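Local coordinates for Crov588 (Cafeteriavirus, PDB 6NYR), which is of unknown function but folds into a circular leucine-rich-repeat ring built from many consecutive FNIP-type repeats, at residues 275-280 against 296-301; 291-296 against 314-319; 605-610 against 627-632; 651-656 against 674-679. All blocks are in the same frame, centred on the assembly; numbering follows the deposited sequence.

Interactions 1 and 3 are alike, on opposite sides of the ring with their centres about 54 Å apart: neighbouring parallel strands with polar and aromatic side chains on the inner surface and leucines, isoleucine or phenylalanines buried behind. Interaction 2 joins the loops leading into such strands, further from the centre of the chain; it shares Ser296 with interaction 1 and has no strand ladder, resting on proline, leucine and a serine hydroxyl. Interaction 4 continues the strand series of interaction 3, with 629-631 beside 651-655, but pairs the last two strands. It is a surface contact rich in tyrosines, lysines and a glutamate, whereas the other three are partly buried.

Interaction 1. Residues 275-280 against 296-301; sequences LTHITF and SLTHLT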
loop_
_atom_site.group_PDB
_atom_site.type_symbol
_atom_site.label_atom_id
_atom_site.label_comp_id
_atom_site.label_asym_id
_atom_site.label_seq_id
_atom_site.Cartn_x
_atom_site.Cartn_y
_atom_site.Cartn_z
ATOM N N LEU A 275 -11.207 -26.278 10.325
ATOM C CA LEU A 275 -11.214 -24.961 9.701
ATOM C C LEU A 275 -10.959 -23.862 10.726
ATOM O O LEU A 275 -11.613 -23.803 11.772
ATOM C CB LEU A 275 -12.552 -24.717 8.999
ATOM C CG LEU A 275 -12.740 -25.319 7.608
ATOM C CD1 LEU A 275 -14.208 -25.200 7.185
ATOM C CD2 LEU A 275 -11.836 -24.650 6.584
ATOM N N THR A 276 -10.009 -22.985 10.412
ATOM C CA THR A 276 -9.749 -21.796 11.212
ATOM C C THR A 276 -10.269 -20.520 10.566
ATOM O O THR A 276 -10.667 -19.595 11.284
ATOM C CB THR A 276 -8.244 -21.647 11.470
ATOM O OG1 THR A 276 -7.531 -21.727 10.228
ATOM C CG2 THR A 276 -7.754 -22.739 12.413
ATOM N N HIS A 277 -10.274 -20.446 9.236
ATOM C CA HIS A 277 -10.708 -19.259 8.512
ATOM C C HIS A 277 -11.837 -19.605 7.553
ATOM O O HIS A 277 -11.694 -20.501 6.713
ATOM C CB HIS A 277 -9.549 -18.632 7.728
ATOM C CG HIS A 277 -8.456 -18.082 8.587
ATOM N ND1 HIS A 277 -7.718 -18.865 9.451
ATOM C CD2 HIS A 277 -7.980 -16.822 8.722
ATOM C CE1 HIS A 277 -6.833 -18.112 10.077
ATOM N NE2 HIS A 277 -6.970 -16.869 9.653
ATOM N N ILE A 278 -12.954 -18.892 7.676
ATOM C CA ILE A 278 -14.071 -19.001 6.743
ATOM C C ILE A 278 -14.408 -17.613 6.221
ATOM O O ILE A 278 -14.605 -16.678 7.004
ATOM C CB ILE A 278 -15.313 -19.638 7.398
ATOM C CG1 ILE A 278 -15.035 -21.105 7.732
ATOM C CG2 ILE A 278 -16.529 -19.516 6.488
ATOM C CD1 ILE A 278 -16.133 -21.782 8.515
ATOM N N THR A 279 -14.486 -17.484 4.902
ATOM C CA THR A 279 -14.950 -16.268 4.250
ATOM C C THR A 279 -16.117 -16.624 3.341
ATOM O O THR A 279 -16.028 -17.574 2.556
ATOM C CB THR A 279 -13.835 -15.603 3.443
ATOM O OG1 THR A 279 -12.785 -15.190 4.330
ATOM C CG2 THR A 279 -14.368 -14.387 2.687
ATOM N N PHE A 280 -17.211 -15.884 3.467
ATOM C CA PHE A 280 -18.358 -16.038 2.586
ATOM C C PHE A 280 -18.300 -14.986 1.484
ATOM O O PHE A 280 -17.673 -13.932 1.627
ATOM C CB PHE A 280 -19.681 -15.914 3.355
ATOM C CG PHE A 280 -20.011 -17.115 4.191
ATOM C CD1 PHE A 280 -20.463 -18.284 3.602
ATOM C CD2 PHE A 280 -19.881 -17.071 5.567
ATOM C CE1 PHE A 280 -20.769 -19.391 4.368
ATOM C CE2 PHE A 280 -20.190 -18.177 6.344
ATOM C CZ PHE A 280 -20.634 -19.337 5.742
ATOM N N SER A 296 -12.771 -25.153 15.681
ATOM C CA SER A 296 -11.470 -24.506 15.601
ATOM C C SER A 296 -11.540 -23.089 15.042
ATOM O O SER A 296 -10.537 -22.368 15.098
ATOM C CB SER A 296 -10.522 -25.332 14.719
ATOM O OG SER A 296 -10.434 -26.667 15.176
ATOM N N LEU A 297 -12.691 -22.678 14.515
ATOM C CA LEU A 297 -12.805 -21.423 13.784
ATOM C C LEU A 297 -12.303 -20.247 14.604
ATOM O O LEU A 297 -12.763 -20.014 15.726
ATOM C CB LEU A 297 -14.263 -21.203 13.381
ATOM C CG LEU A 297 -14.546 -20.160 12.305
ATOM C CD1 LEU A 297 -13.933 -20.575 10.980
ATOM C CD2 LEU A 297 -16.054 -19.961 12.162
ATOM N N THR A 298 -11.365 -19.495 14.030
ATOM C CA THR A 298 -10.892 -18.262 14.639
ATOM C C THR A 298 -11.297 -17.019 13.865
ATOM O O THR A 298 -11.465 -15.957 14.468
ATOM C CB THR A 298 -9.363 -18.274 14.767
ATOM O OG1 THR A 298 -8.770 -18.391 13.471
ATOM C CG2 THR A 298 -8.916 -19.440 15.644
ATOM N N HIS A 299 -11.442 -17.121 12.546
ATOM C CA HIS A 299 -11.738 -15.979 11.692
ATOM C C HIS A 299 -12.973 -16.276 10.859
ATOM O O HIS A 299 -13.053 -17.321 10.202
ATOM C CB HIS A 299 -10.534 -15.649 10.806
ATOM C CG HIS A 299 -9.366 -15.107 11.567
ATOM N ND1 HIS A 299 -8.625 -15.875 12.440
ATOM C CD2 HIS A 299 -8.824 -13.867 11.602
ATOM C CE1 HIS A 299 -7.668 -15.132 12.971
ATOM N NE2 HIS A 299 -7.766 -13.911 12.478
ATOM N N LEU A 300 -13.939 -15.360 10.911
ATOM C CA LEU A 300 -15.203 -15.515 10.204
ATOM C C LEU A 300 -15.569 -14.203 9.533
ATOM O O LEU A 300 -15.727 -13.181 10.208
ATOM C CB LEU A 300 -16.314 -15.949 11.163
ATOM C CG LEU A 300 -17.695 -16.124 10.527
ATOM C CD1 LEU A 300 -17.636 -17.105 9.375
ATOM C CD2 LEU A 300 -18.700 -16.575 11.585
ATOM N N THR A 301 -15.711 -14.240 8.211
ATOM C CA THR A 301 -16.067 -13.070 7.416
ATOM C C THR A 301 -17.336 -13.382 6.633
ATOM O O THR A 301 -17.363 -14.335 5.845
ATOM C CB THR A 301 -14.934 -12.691 6.456
ATOM O OG1 THR A 301 -13.761 -12.344 7.202
ATOM C CG2 THR A 301 -15.339 -11.518 5.566
HETATM O O HOH W 1 -12.321 -14.709 7.869
#
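His277 lays its imidazole over one face of the His299 ring in an offset stack, the centroids 4.2 Å apart and the planes only 5° from parallel. The overlap is off-centre: NE2 of His277 hangs above the rim nearest ND1 of His299, while CB of His299 sits under the His277 ring in a CH-pi contact. With the strands in parallel register, the like first torsions (chi1 -66° and -69°) aim both rings the same way. A threonine hydroxyl meets each ring in its plane, Thr298 OG1 bonding ND1 of His299 at 2.7 Å and Thr276 OG1 bonding ND1 of His277 at 3.0 Å, which fixes how the rings are turned; Thr276 OG1 is also hydrogen-bonded to Thr254 O of the preceding coil. Thr276 O takes two N-H groups, from Thr298 on a lone pair and from His299 almost straight ahead. From there strands 277-279 and 299-301 run on as in leucine-rich repeats. On the buried face CD1 of Leu297 reaches CG1 of Ile278 at 3.5 Å, the two side chains crossing at about a right angle, and CG2 of Ile278 meets CD1 of Leu300. A water links Ile278 O to Thr301 OG1. Tyr255 and His321 carry the stack on to the neighbouring strands, so the inner surface bears an aromatic row, its rings held at His277 and His299 by threonine hydroxyls, with apolar side chains packed behind the strands.

Interaction 2. Residues 291-296 against 314-319; sequences NVLPNS and VLPNSL
Leu293 reaches across to the next loop with its CD1 methyl, which lies 3.4 Å from Val314 O and also touches CD2 of Leu315 and CD of Pro316. Its CG stands anti to the carbonyl carbon (chi1 -66°) and its chain is then extended, carrying CD1 out toward the 314-319 loop. Leu315 adopts nearly the same rotamer; its CB points away from the 291-296 loop, yet the end of the chain comes back near enough for CD2 to meet Leu293 CD1 at 3.9 Å. Pro316 crosses Leu293 at about a right angle, and the CG corner of its ring rests 3.2 Å from Pro294 O. Further along, Ser318 has its hydroxyl folded in between its own N and carbonyl carbon (chi1 48°). This puts OG 2.7 Å from Asn295 O, within hydrogen-bonding distance, but Leu297 O is a second acceptor for the same single proton, so the choice between them is not settled. Residues Pro316 to Leu319 form a type I beta turn, closed by a weak bond from Leu319 N to Pro316 O. The two loops, equivalent in successive coils of the leucine-rich-repeat ring, stack almost alongside each other, 11° apart, and lead into strands 299-301 and 321-323. Leu315 and Leu319 pack against Leu300 of strand 299-301, while Pro294 touches Leu271 and Leu275 of the preceding coil, ahead of strand 277-279.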
loop_
_atom_site.group_PDB
_atom_site.type_symbol
_atom_site.label_atom_id
_atom_site.label_comp_id
_atom_site.label_asym_id
_atom_site.label_seq_id
_atom_site.Cartn_x
_atom_site.Cartn_y
_atom_site.Cartn_z
ATOM N N ASN A 291 -24.863 -26.494 15.671
ATOM C CA ASN A 291 -23.593 -27.212 15.648
ATOM C C ASN A 291 -23.068 -27.352 14.226
ATOM O O ASN A 291 -22.663 -28.440 13.802
ATOM C CB ASN A 291 -23.753 -28.581 16.313
ATOM C CG ASN A 291 -24.040 -28.474 17.804
ATOM O OD1 ASN A 291 -25.186 -28.599 18.242
ATOM N ND2 ASN A 291 -22.996 -28.236 18.590
ATOM N N VAL A 292 -23.052 -26.240 13.500
ATOM C CA VAL A 292 -22.654 -26.215 12.098
ATOM C C VAL A 292 -21.232 -25.698 11.934
ATOM O O VAL A 292 -20.444 -26.264 11.176
ATOM C CB VAL A 292 -23.655 -25.362 11.284
ATOM C CG1 VAL A 292 -23.276 -25.343 9.815
ATOM C CG2 VAL A 292 -25.076 -25.879 11.485
ATOM N N LEU A 293 -20.895 -24.612 12.620
ATOM C CA LEU A 293 -19.582 -24.010 12.466
ATOM C C LEU A 293 -18.526 -24.861 13.163
ATOM O O LEU A 293 -18.776 -25.401 14.247
ATOM C CB LEU A 293 -19.579 -22.600 13.044
ATOM C CG LEU A 293 -20.449 -21.560 12.332
ATOM C CD1 LEU A 293 -20.412 -20.237 13.072
ATOM C CD2 LEU A 293 -19.992 -21.404 10.895
ATOM N N PRO A 294 -17.340 -25.000 12.572
ATOM C CA PRO A 294 -16.301 -25.820 13.206
ATOM C C PRO A 294 -15.864 -25.224 14.537
ATOM O O PRO A 294 -16.004 -24.026 14.792
ATOM C CB PRO A 294 -15.152 -25.822 12.187
ATOM C CG PRO A 294 -15.456 -24.743 11.207
ATOM C CD PRO A 294 -16.917 -24.415 11.284
ATOM N N ASN A 295 -15.325 -26.089 15.393
ATOM C CA ASN A 295 -14.917 -25.697 16.735
ATOM C C ASN A 295 -13.510 -25.117 16.787
ATOM O O ASN A 295 -13.099 -24.627 17.844
ATOM C CB ASN A 295 -15.030 -26.906 17.671
ATOM C CG ASN A 295 -14.251 -28.109 17.172
ATOM O OD1 ASN A 295 -13.295 -27.972 16.407
ATOM N ND2 ASN A 295 -14.672 -29.299 17.589
ATOM N N SER A 296 -12.771 -25.153 15.681
ATOM C CA SER A 296 -11.470 -24.506 15.601
ATOM C C SER A 296 -11.540 -23.089 15.042
ATOM O O SER A 296 -10.537 -22.368 15.098
ATOM C CB SER A 296 -10.522 -25.332 14.719
ATOM O OG SER A 296 -10.434 -26.667 15.176
ATOM N N VAL A 314 -24.240 -20.834 18.493
ATOM C CA VAL A 314 -23.985 -20.902 17.062
ATOM C C VAL A 314 -22.539 -20.542 16.750
ATOM O O VAL A 314 -21.858 -21.248 16.008
ATOM C CB VAL A 314 -24.961 -19.985 16.292
ATOM C CG1 VAL A 314 -24.557 -19.904 14.825
ATOM C CG2 VAL A 314 -26.388 -20.481 16.429
ATOM N N LEU A 315 -22.056 -19.439 17.315
ATOM C CA LEU A 315 -20.657 -19.053 17.179
ATOM C C LEU A 315 -19.805 -19.866 18.143
ATOM O O LEU A 315 -20.106 -19.911 19.341
ATOM C CB LEU A 315 -20.491 -17.565 17.452
ATOM C CG LEU A 315 -21.256 -16.637 16.505
ATOM C CD1 LEU A 315 -21.072 -15.184 16.897
ATOM C CD2 LEU A 315 -20.799 -16.868 15.072
ATOM N N PRO A 316 -18.750 -20.522 17.666
ATOM C CA PRO A 316 -17.937 -21.351 18.561
ATOM C C PRO A 316 -17.100 -20.502 19.506
ATOM O O PRO A 316 -16.869 -19.309 19.289
ATOM C CB PRO A 316 -17.051 -22.162 17.609
ATOM C CG PRO A 316 -16.989 -21.357 16.351
ATOM C CD PRO A 316 -18.233 -20.503 16.282
ATOM N N ASN A 317 -16.645 -21.144 20.580
ATOM C CA ASN A 317 -15.865 -20.462 21.602
ATOM C C ASN A 317 -14.418 -20.239 21.193
ATOM O O ASN A 317 -13.661 -19.635 21.958
ATOM C CB ASN A 317 -15.923 -21.260 22.902
ATOM C CG ASN A 317 -17.279 -21.174 23.573
ATOM O OD1 ASN A 317 -17.712 -20.094 23.985
ATOM N ND2 ASN A 317 -17.960 -22.310 23.682
ATOM N N SER A 318 -14.019 -20.702 20.011
ATOM C CA SER A 318 -12.700 -20.411 19.472
ATOM C C SER A 318 -12.638 -19.101 18.698
ATOM O O SER A 318 -11.539 -18.583 18.477
ATOM C CB SER A 318 -12.260 -21.559 18.555
ATOM O OG SER A 318 -13.296 -21.894 17.638
ATOM N N LEU A 319 -13.780 -18.541 18.309
ATOM C CA LEU A 319 -13.781 -17.413 17.388
ATOM C C LEU A 319 -13.153 -16.180 18.023
ATOM O O LEU A 319 -13.529 -15.769 19.125
ATOM C CB LEU A 319 -15.207 -17.095 16.940
ATOM C CG LEU A 319 -15.334 -16.163 15.734
ATOM C CD1 LEU A 319 -14.888 -16.846 14.460
ATOM C CD2 LEU A 319 -16.771 -15.664 15.614
#

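Interaction 3. Residues 605-610 against 627-632; sequences LTYLTF and LTHLTF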
loop_
_atom_site.group_PDB
_atom_site.type_symbol
_atom_site.label_atom_id
_atom_site.label_comp_id
_atom_site.label_asym_id
_atom_site.label_seq_id
_atom_site.Cartn_x
_atom_site.Cartn_y
_atom_site.Cartn_z
ATOM N N LEU A 605 24.034 24.080 4.394
ATOM C CA LEU A 605 22.888 23.539 3.676
ATOM C C LEU A 605 23.343 22.437 2.735
ATOM O O LEU A 605 24.310 22.601 1.990
ATOM C CB LEU A 605 22.200 24.665 2.909
ATOM C CG LEU A 605 20.760 24.492 2.446
ATOM C CD1 LEU A 605 19.768 24.404 3.571
ATOM C CD2 LEU A 605 20.421 25.688 1.535
ATOM N N THR A 606 22.646 21.306 2.776
ATOM C CA THR A 606 22.969 20.181 1.911
ATOM C C THR A 606 21.978 19.981 0.778
ATOM O O THR A 606 22.371 19.518 -0.295
ATOM C CB THR A 606 23.043 18.883 2.731
ATOM O OG1 THR A 606 21.807 18.690 3.436
ATOM C CG2 THR A 606 24.195 18.938 3.725
ATOM N N TYR A 607 20.710 20.321 0.985
ATOM C CA TYR A 607 19.657 20.108 -0.002
ATOM C C TYR A 607 18.989 21.441 -0.302
ATOM O O TYR A 607 18.470 22.100 0.606
ATOM C CB TYR A 607 18.644 19.081 0.514
ATOM C CG TYR A 607 19.096 17.651 0.307
ATOM C CD1 TYR A 607 20.272 17.185 0.878
ATOM C CD2 TYR A 607 18.341 16.765 -0.448
ATOM C CE1 TYR A 607 20.695 15.883 0.687
ATOM C CE2 TYR A 607 18.752 15.460 -0.640
ATOM C CZ TYR A 607 19.926 15.023 -0.068
ATOM O OH TYR A 607 20.335 13.722 -0.257
ATOM N N LEU A 608 19.022 21.845 -1.567
ATOM C CA LEU A 608 18.422 23.092 -2.014
ATOM C C LEU A 608 17.522 22.812 -3.206
ATOM O O LEU A 608 17.963 22.218 -4.196
ATOM C CB LEU A 608 19.498 24.108 -2.398
ATOM C CG LEU A 608 19.014 25.499 -2.796
ATOM C CD1 LEU A 608 18.149 26.074 -1.687
ATOM C CD2 LEU A 608 20.201 26.397 -3.087
ATOM N N THR A 609 16.262 23.224 -3.106
ATOM C CA THR A 609 15.304 23.035 -4.187
ATOM C C THR A 609 14.613 24.357 -4.484
ATOM O O THR A 609 13.915 24.905 -3.625
ATOM C CB THR A 609 14.273 21.956 -3.833
ATOM O OG1 THR A 609 14.942 20.714 -3.583
ATOM C CG2 THR A 609 13.278 21.768 -4.973
ATOM N N PHE A 610 14.808 24.861 -5.700
ATOM C CA PHE A 610 14.056 25.996 -6.210
ATOM C C PHE A 610 12.777 25.499 -6.876
ATOM O O PHE A 610 12.697 24.358 -7.340
ATOM C CB PHE A 610 14.898 26.797 -7.203
ATOM C CG PHE A 610 16.130 27.397 -6.596
ATOM C CD1 PHE A 610 16.071 28.605 -5.921
ATOM C CD2 PHE A 610 17.351 26.747 -6.691
ATOM C CE1 PHE A 610 17.206 29.157 -5.357
ATOM C CE2 PHE A 610 18.488 27.295 -6.127
ATOM C CZ PHE A 610 18.414 28.498 -5.459
ATOM N N LEU A 627 26.763 22.032 -0.006
ATOM C CA LEU A 627 25.607 21.570 -0.753
ATOM C C LEU A 627 25.939 20.322 -1.554
ATOM O O LEU A 627 26.970 20.263 -2.235
ATOM C CB LEU A 627 25.104 22.668 -1.682
ATOM C CG LEU A 627 23.752 22.337 -2.317
ATOM C CD1 LEU A 627 22.794 23.488 -2.090
ATOM C CD2 LEU A 627 23.931 22.044 -3.786
ATOM N N THR A 628 25.045 19.331 -1.482
ATOM C CA THR A 628 25.211 18.079 -2.194
ATOM C C THR A 628 24.142 17.827 -3.243
ATOM O O THR A 628 24.400 17.062 -4.184
ATOM C CB THR A 628 25.195 16.894 -1.213
ATOM O OG1 THR A 628 23.970 16.915 -0.464
ATOM C CG2 THR A 628 26.380 16.960 -0.257
ATOM N N HIS A 629 22.961 18.430 -3.110
ATOM C CA HIS A 629 21.830 18.140 -3.986
ATOM C C HIS A 629 21.137 19.448 -4.337
ATOM O O HIS A 629 20.489 20.065 -3.484
ATOM C CB HIS A 629 20.867 17.165 -3.309
ATOM C CG HIS A 629 21.418 15.780 -3.161
ATOM N ND1 HIS A 629 22.481 15.482 -2.336
ATOM C CD2 HIS A 629 21.055 14.612 -3.740
ATOM C CE1 HIS A 629 22.748 14.191 -2.411
ATOM N NE2 HIS A 629 21.897 13.639 -3.257
ATOM N N LEU A 630 21.259 19.855 -5.599
ATOM C CA LEU A 630 20.726 21.120 -6.086
ATOM C C LEU A 630 19.680 20.834 -7.148
ATOM O O LEU A 630 19.975 20.175 -8.150
ATOM C CB LEU A 630 21.839 21.993 -6.663
ATOM C CG LEU A 630 21.400 23.332 -7.261
ATOM C CD1 LEU A 630 20.681 24.175 -6.223
ATOM C CD2 LEU A 630 22.595 24.072 -7.841
ATOM N N THR A 631 18.464 21.325 -6.931
ATOM C CA THR A 631 17.356 21.094 -7.845
ATOM C C THR A 631 16.758 22.422 -8.286
ATOM O O THR A 631 16.393 23.257 -7.449
ATOM C CB THR A 631 16.276 20.225 -7.193
ATOM O OG1 THR A 631 16.839 18.962 -6.818
ATOM C CG2 THR A 631 15.124 19.995 -8.161
ATOM N N PHE A 632 16.662 22.607 -9.597
ATOM C CA PHE A 632 16.025 23.767 -10.195
ATOM C C PHE A 632 14.678 23.370 -10.784
ATOM O O PHE A 632 14.388 22.190 -11.002
ATOM C CB PHE A 632 16.902 24.372 -11.289
ATOM C CG PHE A 632 18.111 25.075 -10.769
ATOM C CD1 PHE A 632 18.013 26.352 -10.241
ATOM C CD2 PHE A 632 19.350 24.455 -10.794
ATOM C CE1 PHE A 632 19.131 26.999 -9.756
ATOM C CE2 PHE A 632 20.466 25.099 -10.311
ATOM C CZ PHE A 632 20.355 26.368 -9.791
HETATM O O HOH W 2 17.420 19.234 -3.753
#
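The Tyr607 ring has CB of His629 centred over one face, 3.8 Å from its centroid, and CB of the preceding residue, Thr606, in plane at the edge; His585 also stacks on this ring. Sliding past in an offset stack with planes 10° apart, Tyr607 sets OH above the centre of the imidazole, 3.3 Å from His629 CE1. At the edge of the imidazole, Thr628 OG1 shares a hydrogen bond with ND1 at 2.8 Å. Deeper in, the Phe610 and Phe632 rings are nearly parallel but barely overlap; CD2 of Phe610 touches CE1 of Phe632 at 3.6 Å, and Leu630 CD1 lies at the edge of Phe610. These groups belong to neighbouring parallel strands, 607-609 and 629-631, of the leucine-rich-repeat ring, with Tyr607, Thr609, His629 and Thr631 on one face and the leucines on the other. Leu608 has CG anti to its N (chi1 -176°) and lies beside Leu630, while Leu627 approaches at about a right angle to put CD1 3.4 Å from CB of Leu608. A water bonded to Leu608 O also reaches the hydroxyls of Thr609 and Thr631. Thr606 O accepts the N-H groups of both Thr628 and His629.

Interaction 4. Residues 651-656 against 674-679; sequences VLKIYY and KIEYFN
Phe678 packs against the chain of Tyr655, one ring face covering its CA and CZ touching Tyr655 CB at 3.5 Å. The CG of Phe678 sits between its N and carbonyl carbon (chi1 62°), folding the ring back over the neighbouring strand; Lys653 CG lies at the ring edge. On the other face of the sheet, Ile675 CG2 covers one side of the Tyr677 ring and the edge of Tyr656 meets the opposite side at a right angle, CD1 3.7 Å from Tyr677 CG. Strands 651-655 and 674-678 are the last parallel pair in the chain, at the end of the leucine-rich-repeat ring; the N-H groups of Leu652, Ile654 and Tyr656 bond to the carbonyls of Lys674, Glu676 and Phe678, while Leu652 O and Ile654 O accept from Glu676 N and Phe678 N. Outward, the Lys653 chain bends at three torsions and brings CE 3.1 Å from Glu676 OE1, though NZ stays 4.2 Å from that oxygen, beyond a salt bridge. Glu676 OE2 lies beside Val651 CG1 and makes a long, weak ion pair with Lys3.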
loop_
_atom_site.group_PDB
_atom_site.type_symbol
_atom_site.label_atom_id
_atom_site.label_comp_id
_atom_site.label_asym_id
_atom_site.label_seq_id
_atom_site.Cartn_x
_atom_site.Cartn_y
_atom_site.Cartn_z
ATOM N N VAL A 651 24.594 15.787 -7.013
ATOM C CA VAL A 651 23.493 15.626 -7.955
ATOM C C VAL A 651 22.941 16.992 -8.331
ATOM O O VAL A 651 22.580 17.786 -7.457
ATOM C CB VAL A 651 22.372 14.740 -7.371
ATOM C CG1 VAL A 651 21.177 14.701 -8.309
ATOM C CG2 VAL A 651 22.894 13.339 -7.103
ATOM N N LEU A 652 22.858 17.252 -9.634
ATOM C CA LEU A 652 22.218 18.446 -10.174
ATOM C C LEU A 652 20.966 18.013 -10.929
ATOM O O LEU A 652 21.053 17.221 -11.873
ATOM C CB LEU A 652 23.169 19.209 -11.093
ATOM C CG LEU A 652 22.573 20.374 -11.886
ATOM C CD1 LEU A 652 22.009 21.424 -10.943
ATOM C CD2 LEU A 652 23.630 20.983 -12.801
ATOM N N LYS A 653 19.813 18.527 -10.510
ATOM C CA LYS A 653 18.528 18.202 -11.122
ATOM C C LYS A 653 18.076 19.363 -12.002
ATOM O O LYS A 653 17.956 20.498 -11.527
ATOM C CB LYS A 653 17.485 17.912 -10.041
ATOM C CG LYS A 653 16.105 17.559 -10.566
ATOM C CD LYS A 653 16.010 16.110 -11.010
ATOM C CE LYS A 653 15.625 15.215 -9.837
ATOM N NZ LYS A 653 14.153 15.252 -9.568
ATOM N N ILE A 654 17.778 19.062 -13.266
ATOM C CA ILE A 654 17.617 20.076 -14.302
ATOM C C ILE A 654 16.485 19.679 -15.239
ATOM O O ILE A 654 16.226 18.494 -15.468
ATOM C CB ILE A 654 18.943 20.257 -15.083
ATOM C CG1 ILE A 654 19.937 21.104 -14.277
ATOM C CG2 ILE A 654 18.706 20.856 -16.458
ATOM C CD1 ILE A 654 19.402 22.463 -13.867
ATOM N N TYR A 655 15.807 20.685 -15.785
ATOM C CA TYR A 655 14.818 20.458 -16.831
ATOM C C TYR A 655 15.552 20.162 -18.134
ATOM O O TYR A 655 16.385 20.962 -18.576
ATOM C CB TYR A 655 13.901 21.667 -16.993
ATOM C CG TYR A 655 12.882 21.519 -18.108
ATOM C CD1 TYR A 655 12.171 20.335 -18.274
ATOM C CD2 TYR A 655 12.618 22.565 -18.982
ATOM C CE1 TYR A 655 11.240 20.194 -19.287
ATOM C CE2 TYR A 655 11.683 22.433 -19.995
ATOM C CZ TYR A 655 10.995 21.245 -20.143
ATOM O OH TYR A 655 10.062 21.105 -21.150
ATOM N N TYR A 656 15.261 19.007 -18.735
ATOM C CA TYR A 656 15.934 18.626 -19.970
ATOM C C TYR A 656 15.848 19.725 -21.019
ATOM O O TYR A 656 16.844 20.036 -21.683
ATOM C CB TYR A 656 15.325 17.334 -20.510
ATOM C CG TYR A 656 16.077 16.743 -21.675
ATOM C CD1 TYR A 656 17.212 15.975 -21.466
ATOM C CD2 TYR A 656 15.654 16.952 -22.980
ATOM C CE1 TYR A 656 17.908 15.430 -22.523
ATOM C CE2 TYR A 656 16.344 16.411 -24.044
ATOM C CZ TYR A 656 17.470 15.652 -23.810
ATOM O OH TYR A 656 18.165 15.109 -24.867
ATOM N N LYS A 674 26.658 14.215 -10.752
ATOM C CA LYS A 674 25.718 13.520 -11.620
ATOM C C LYS A 674 24.555 14.444 -11.946
ATOM O O LYS A 674 24.063 15.170 -11.077
ATOM C CB LYS A 674 25.244 12.239 -10.932
ATOM C CG LYS A 674 24.101 11.520 -11.594
ATOM C CD LYS A 674 22.885 11.550 -10.683
ATOM C CE LYS A 674 21.875 10.482 -11.071
ATOM N NZ LYS A 674 22.290 9.143 -10.568
ATOM N N ILE A 675 24.126 14.426 -13.205
ATOM C CA ILE A 675 23.067 15.306 -13.685
ATOM C C ILE A 675 21.806 14.478 -13.894
ATOM O O ILE A 675 21.816 13.491 -14.639
ATOM C CB ILE A 675 23.464 16.024 -14.984
ATOM C CG1 ILE A 675 24.627 16.983 -14.735
ATOM C CG2 ILE A 675 22.272 16.781 -15.555
ATOM C CD1 ILE A 675 25.370 17.376 -15.993
ATOM N N GLU A 676 20.726 14.884 -13.232
ATOM C CA GLU A 676 19.415 14.266 -13.382
ATOM C C GLU A 676 18.502 15.212 -14.150
ATOM O O GLU A 676 18.360 16.381 -13.776
ATOM C CB GLU A 676 18.805 13.943 -12.015
ATOM C CG GLU A 676 19.424 12.737 -11.330
ATOM C CD GLU A 676 18.822 12.458 -9.964
ATOM O OE1 GLU A 676 17.733 12.993 -9.670
ATOM O OE2 GLU A 676 19.447 11.714 -9.179
ATOM N N TYR A 677 17.876 14.709 -15.208
ATOM C CA TYR A 677 16.951 15.506 -16.003
ATOM C C TYR A 677 15.514 15.137 -15.650
ATOM O O TYR A 677 15.224 14.009 -15.246
ATOM C CB TYR A 677 17.179 15.306 -17.508
ATOM C CG TYR A 677 18.546 15.736 -17.988
ATOM C CD1 TYR A 677 18.962 17.056 -17.864
ATOM C CD2 TYR A 677 19.417 14.829 -18.583
ATOM C CE1 TYR A 677 20.211 17.457 -18.299
ATOM C CE2 TYR A 677 20.667 15.224 -19.025
ATOM C CZ TYR A 677 21.057 16.538 -18.881
ATOM O OH TYR A 677 22.298 16.932 -19.320
ATOM N N PHE A 678 14.616 16.108 -15.792
ATOM C CA PHE A 678 13.187 15.851 -15.680
ATOM C C PHE A 678 12.462 16.451 -16.878
ATOM O O PHE A 678 12.996 17.294 -17.606
ATOM C CB PHE A 678 12.584 16.390 -14.361
ATOM C CG PHE A 678 12.686 17.881 -14.186
ATOM C CD1 PHE A 678 11.710 18.726 -14.695
ATOM C CD2 PHE A 678 13.744 18.436 -13.484
ATOM C CE1 PHE A 678 11.801 20.094 -14.526
ATOM C CE2 PHE A 678 13.839 19.803 -13.312
ATOM C CZ PHE A 678 12.864 20.631 -13.830
ATOM N N ASN A 679 11.236 15.974 -17.083
ATOM C CA ASN A 679 10.386 16.370 -18.194
ATOM C C ASN A 679 9.175 17.150 -17.678
ATOM O O ASN A 679 8.957 17.293 -16.469
ATOM C CB ASN A 679 9.900 15.150 -18.977
ATOM C CG ASN A 679 10.954 14.570 -19.885
ATOM O OD1 ASN A 679 11.349 13.414 -19.731
ATOM N ND2 ASN A 679 11.411 15.361 -20.845
#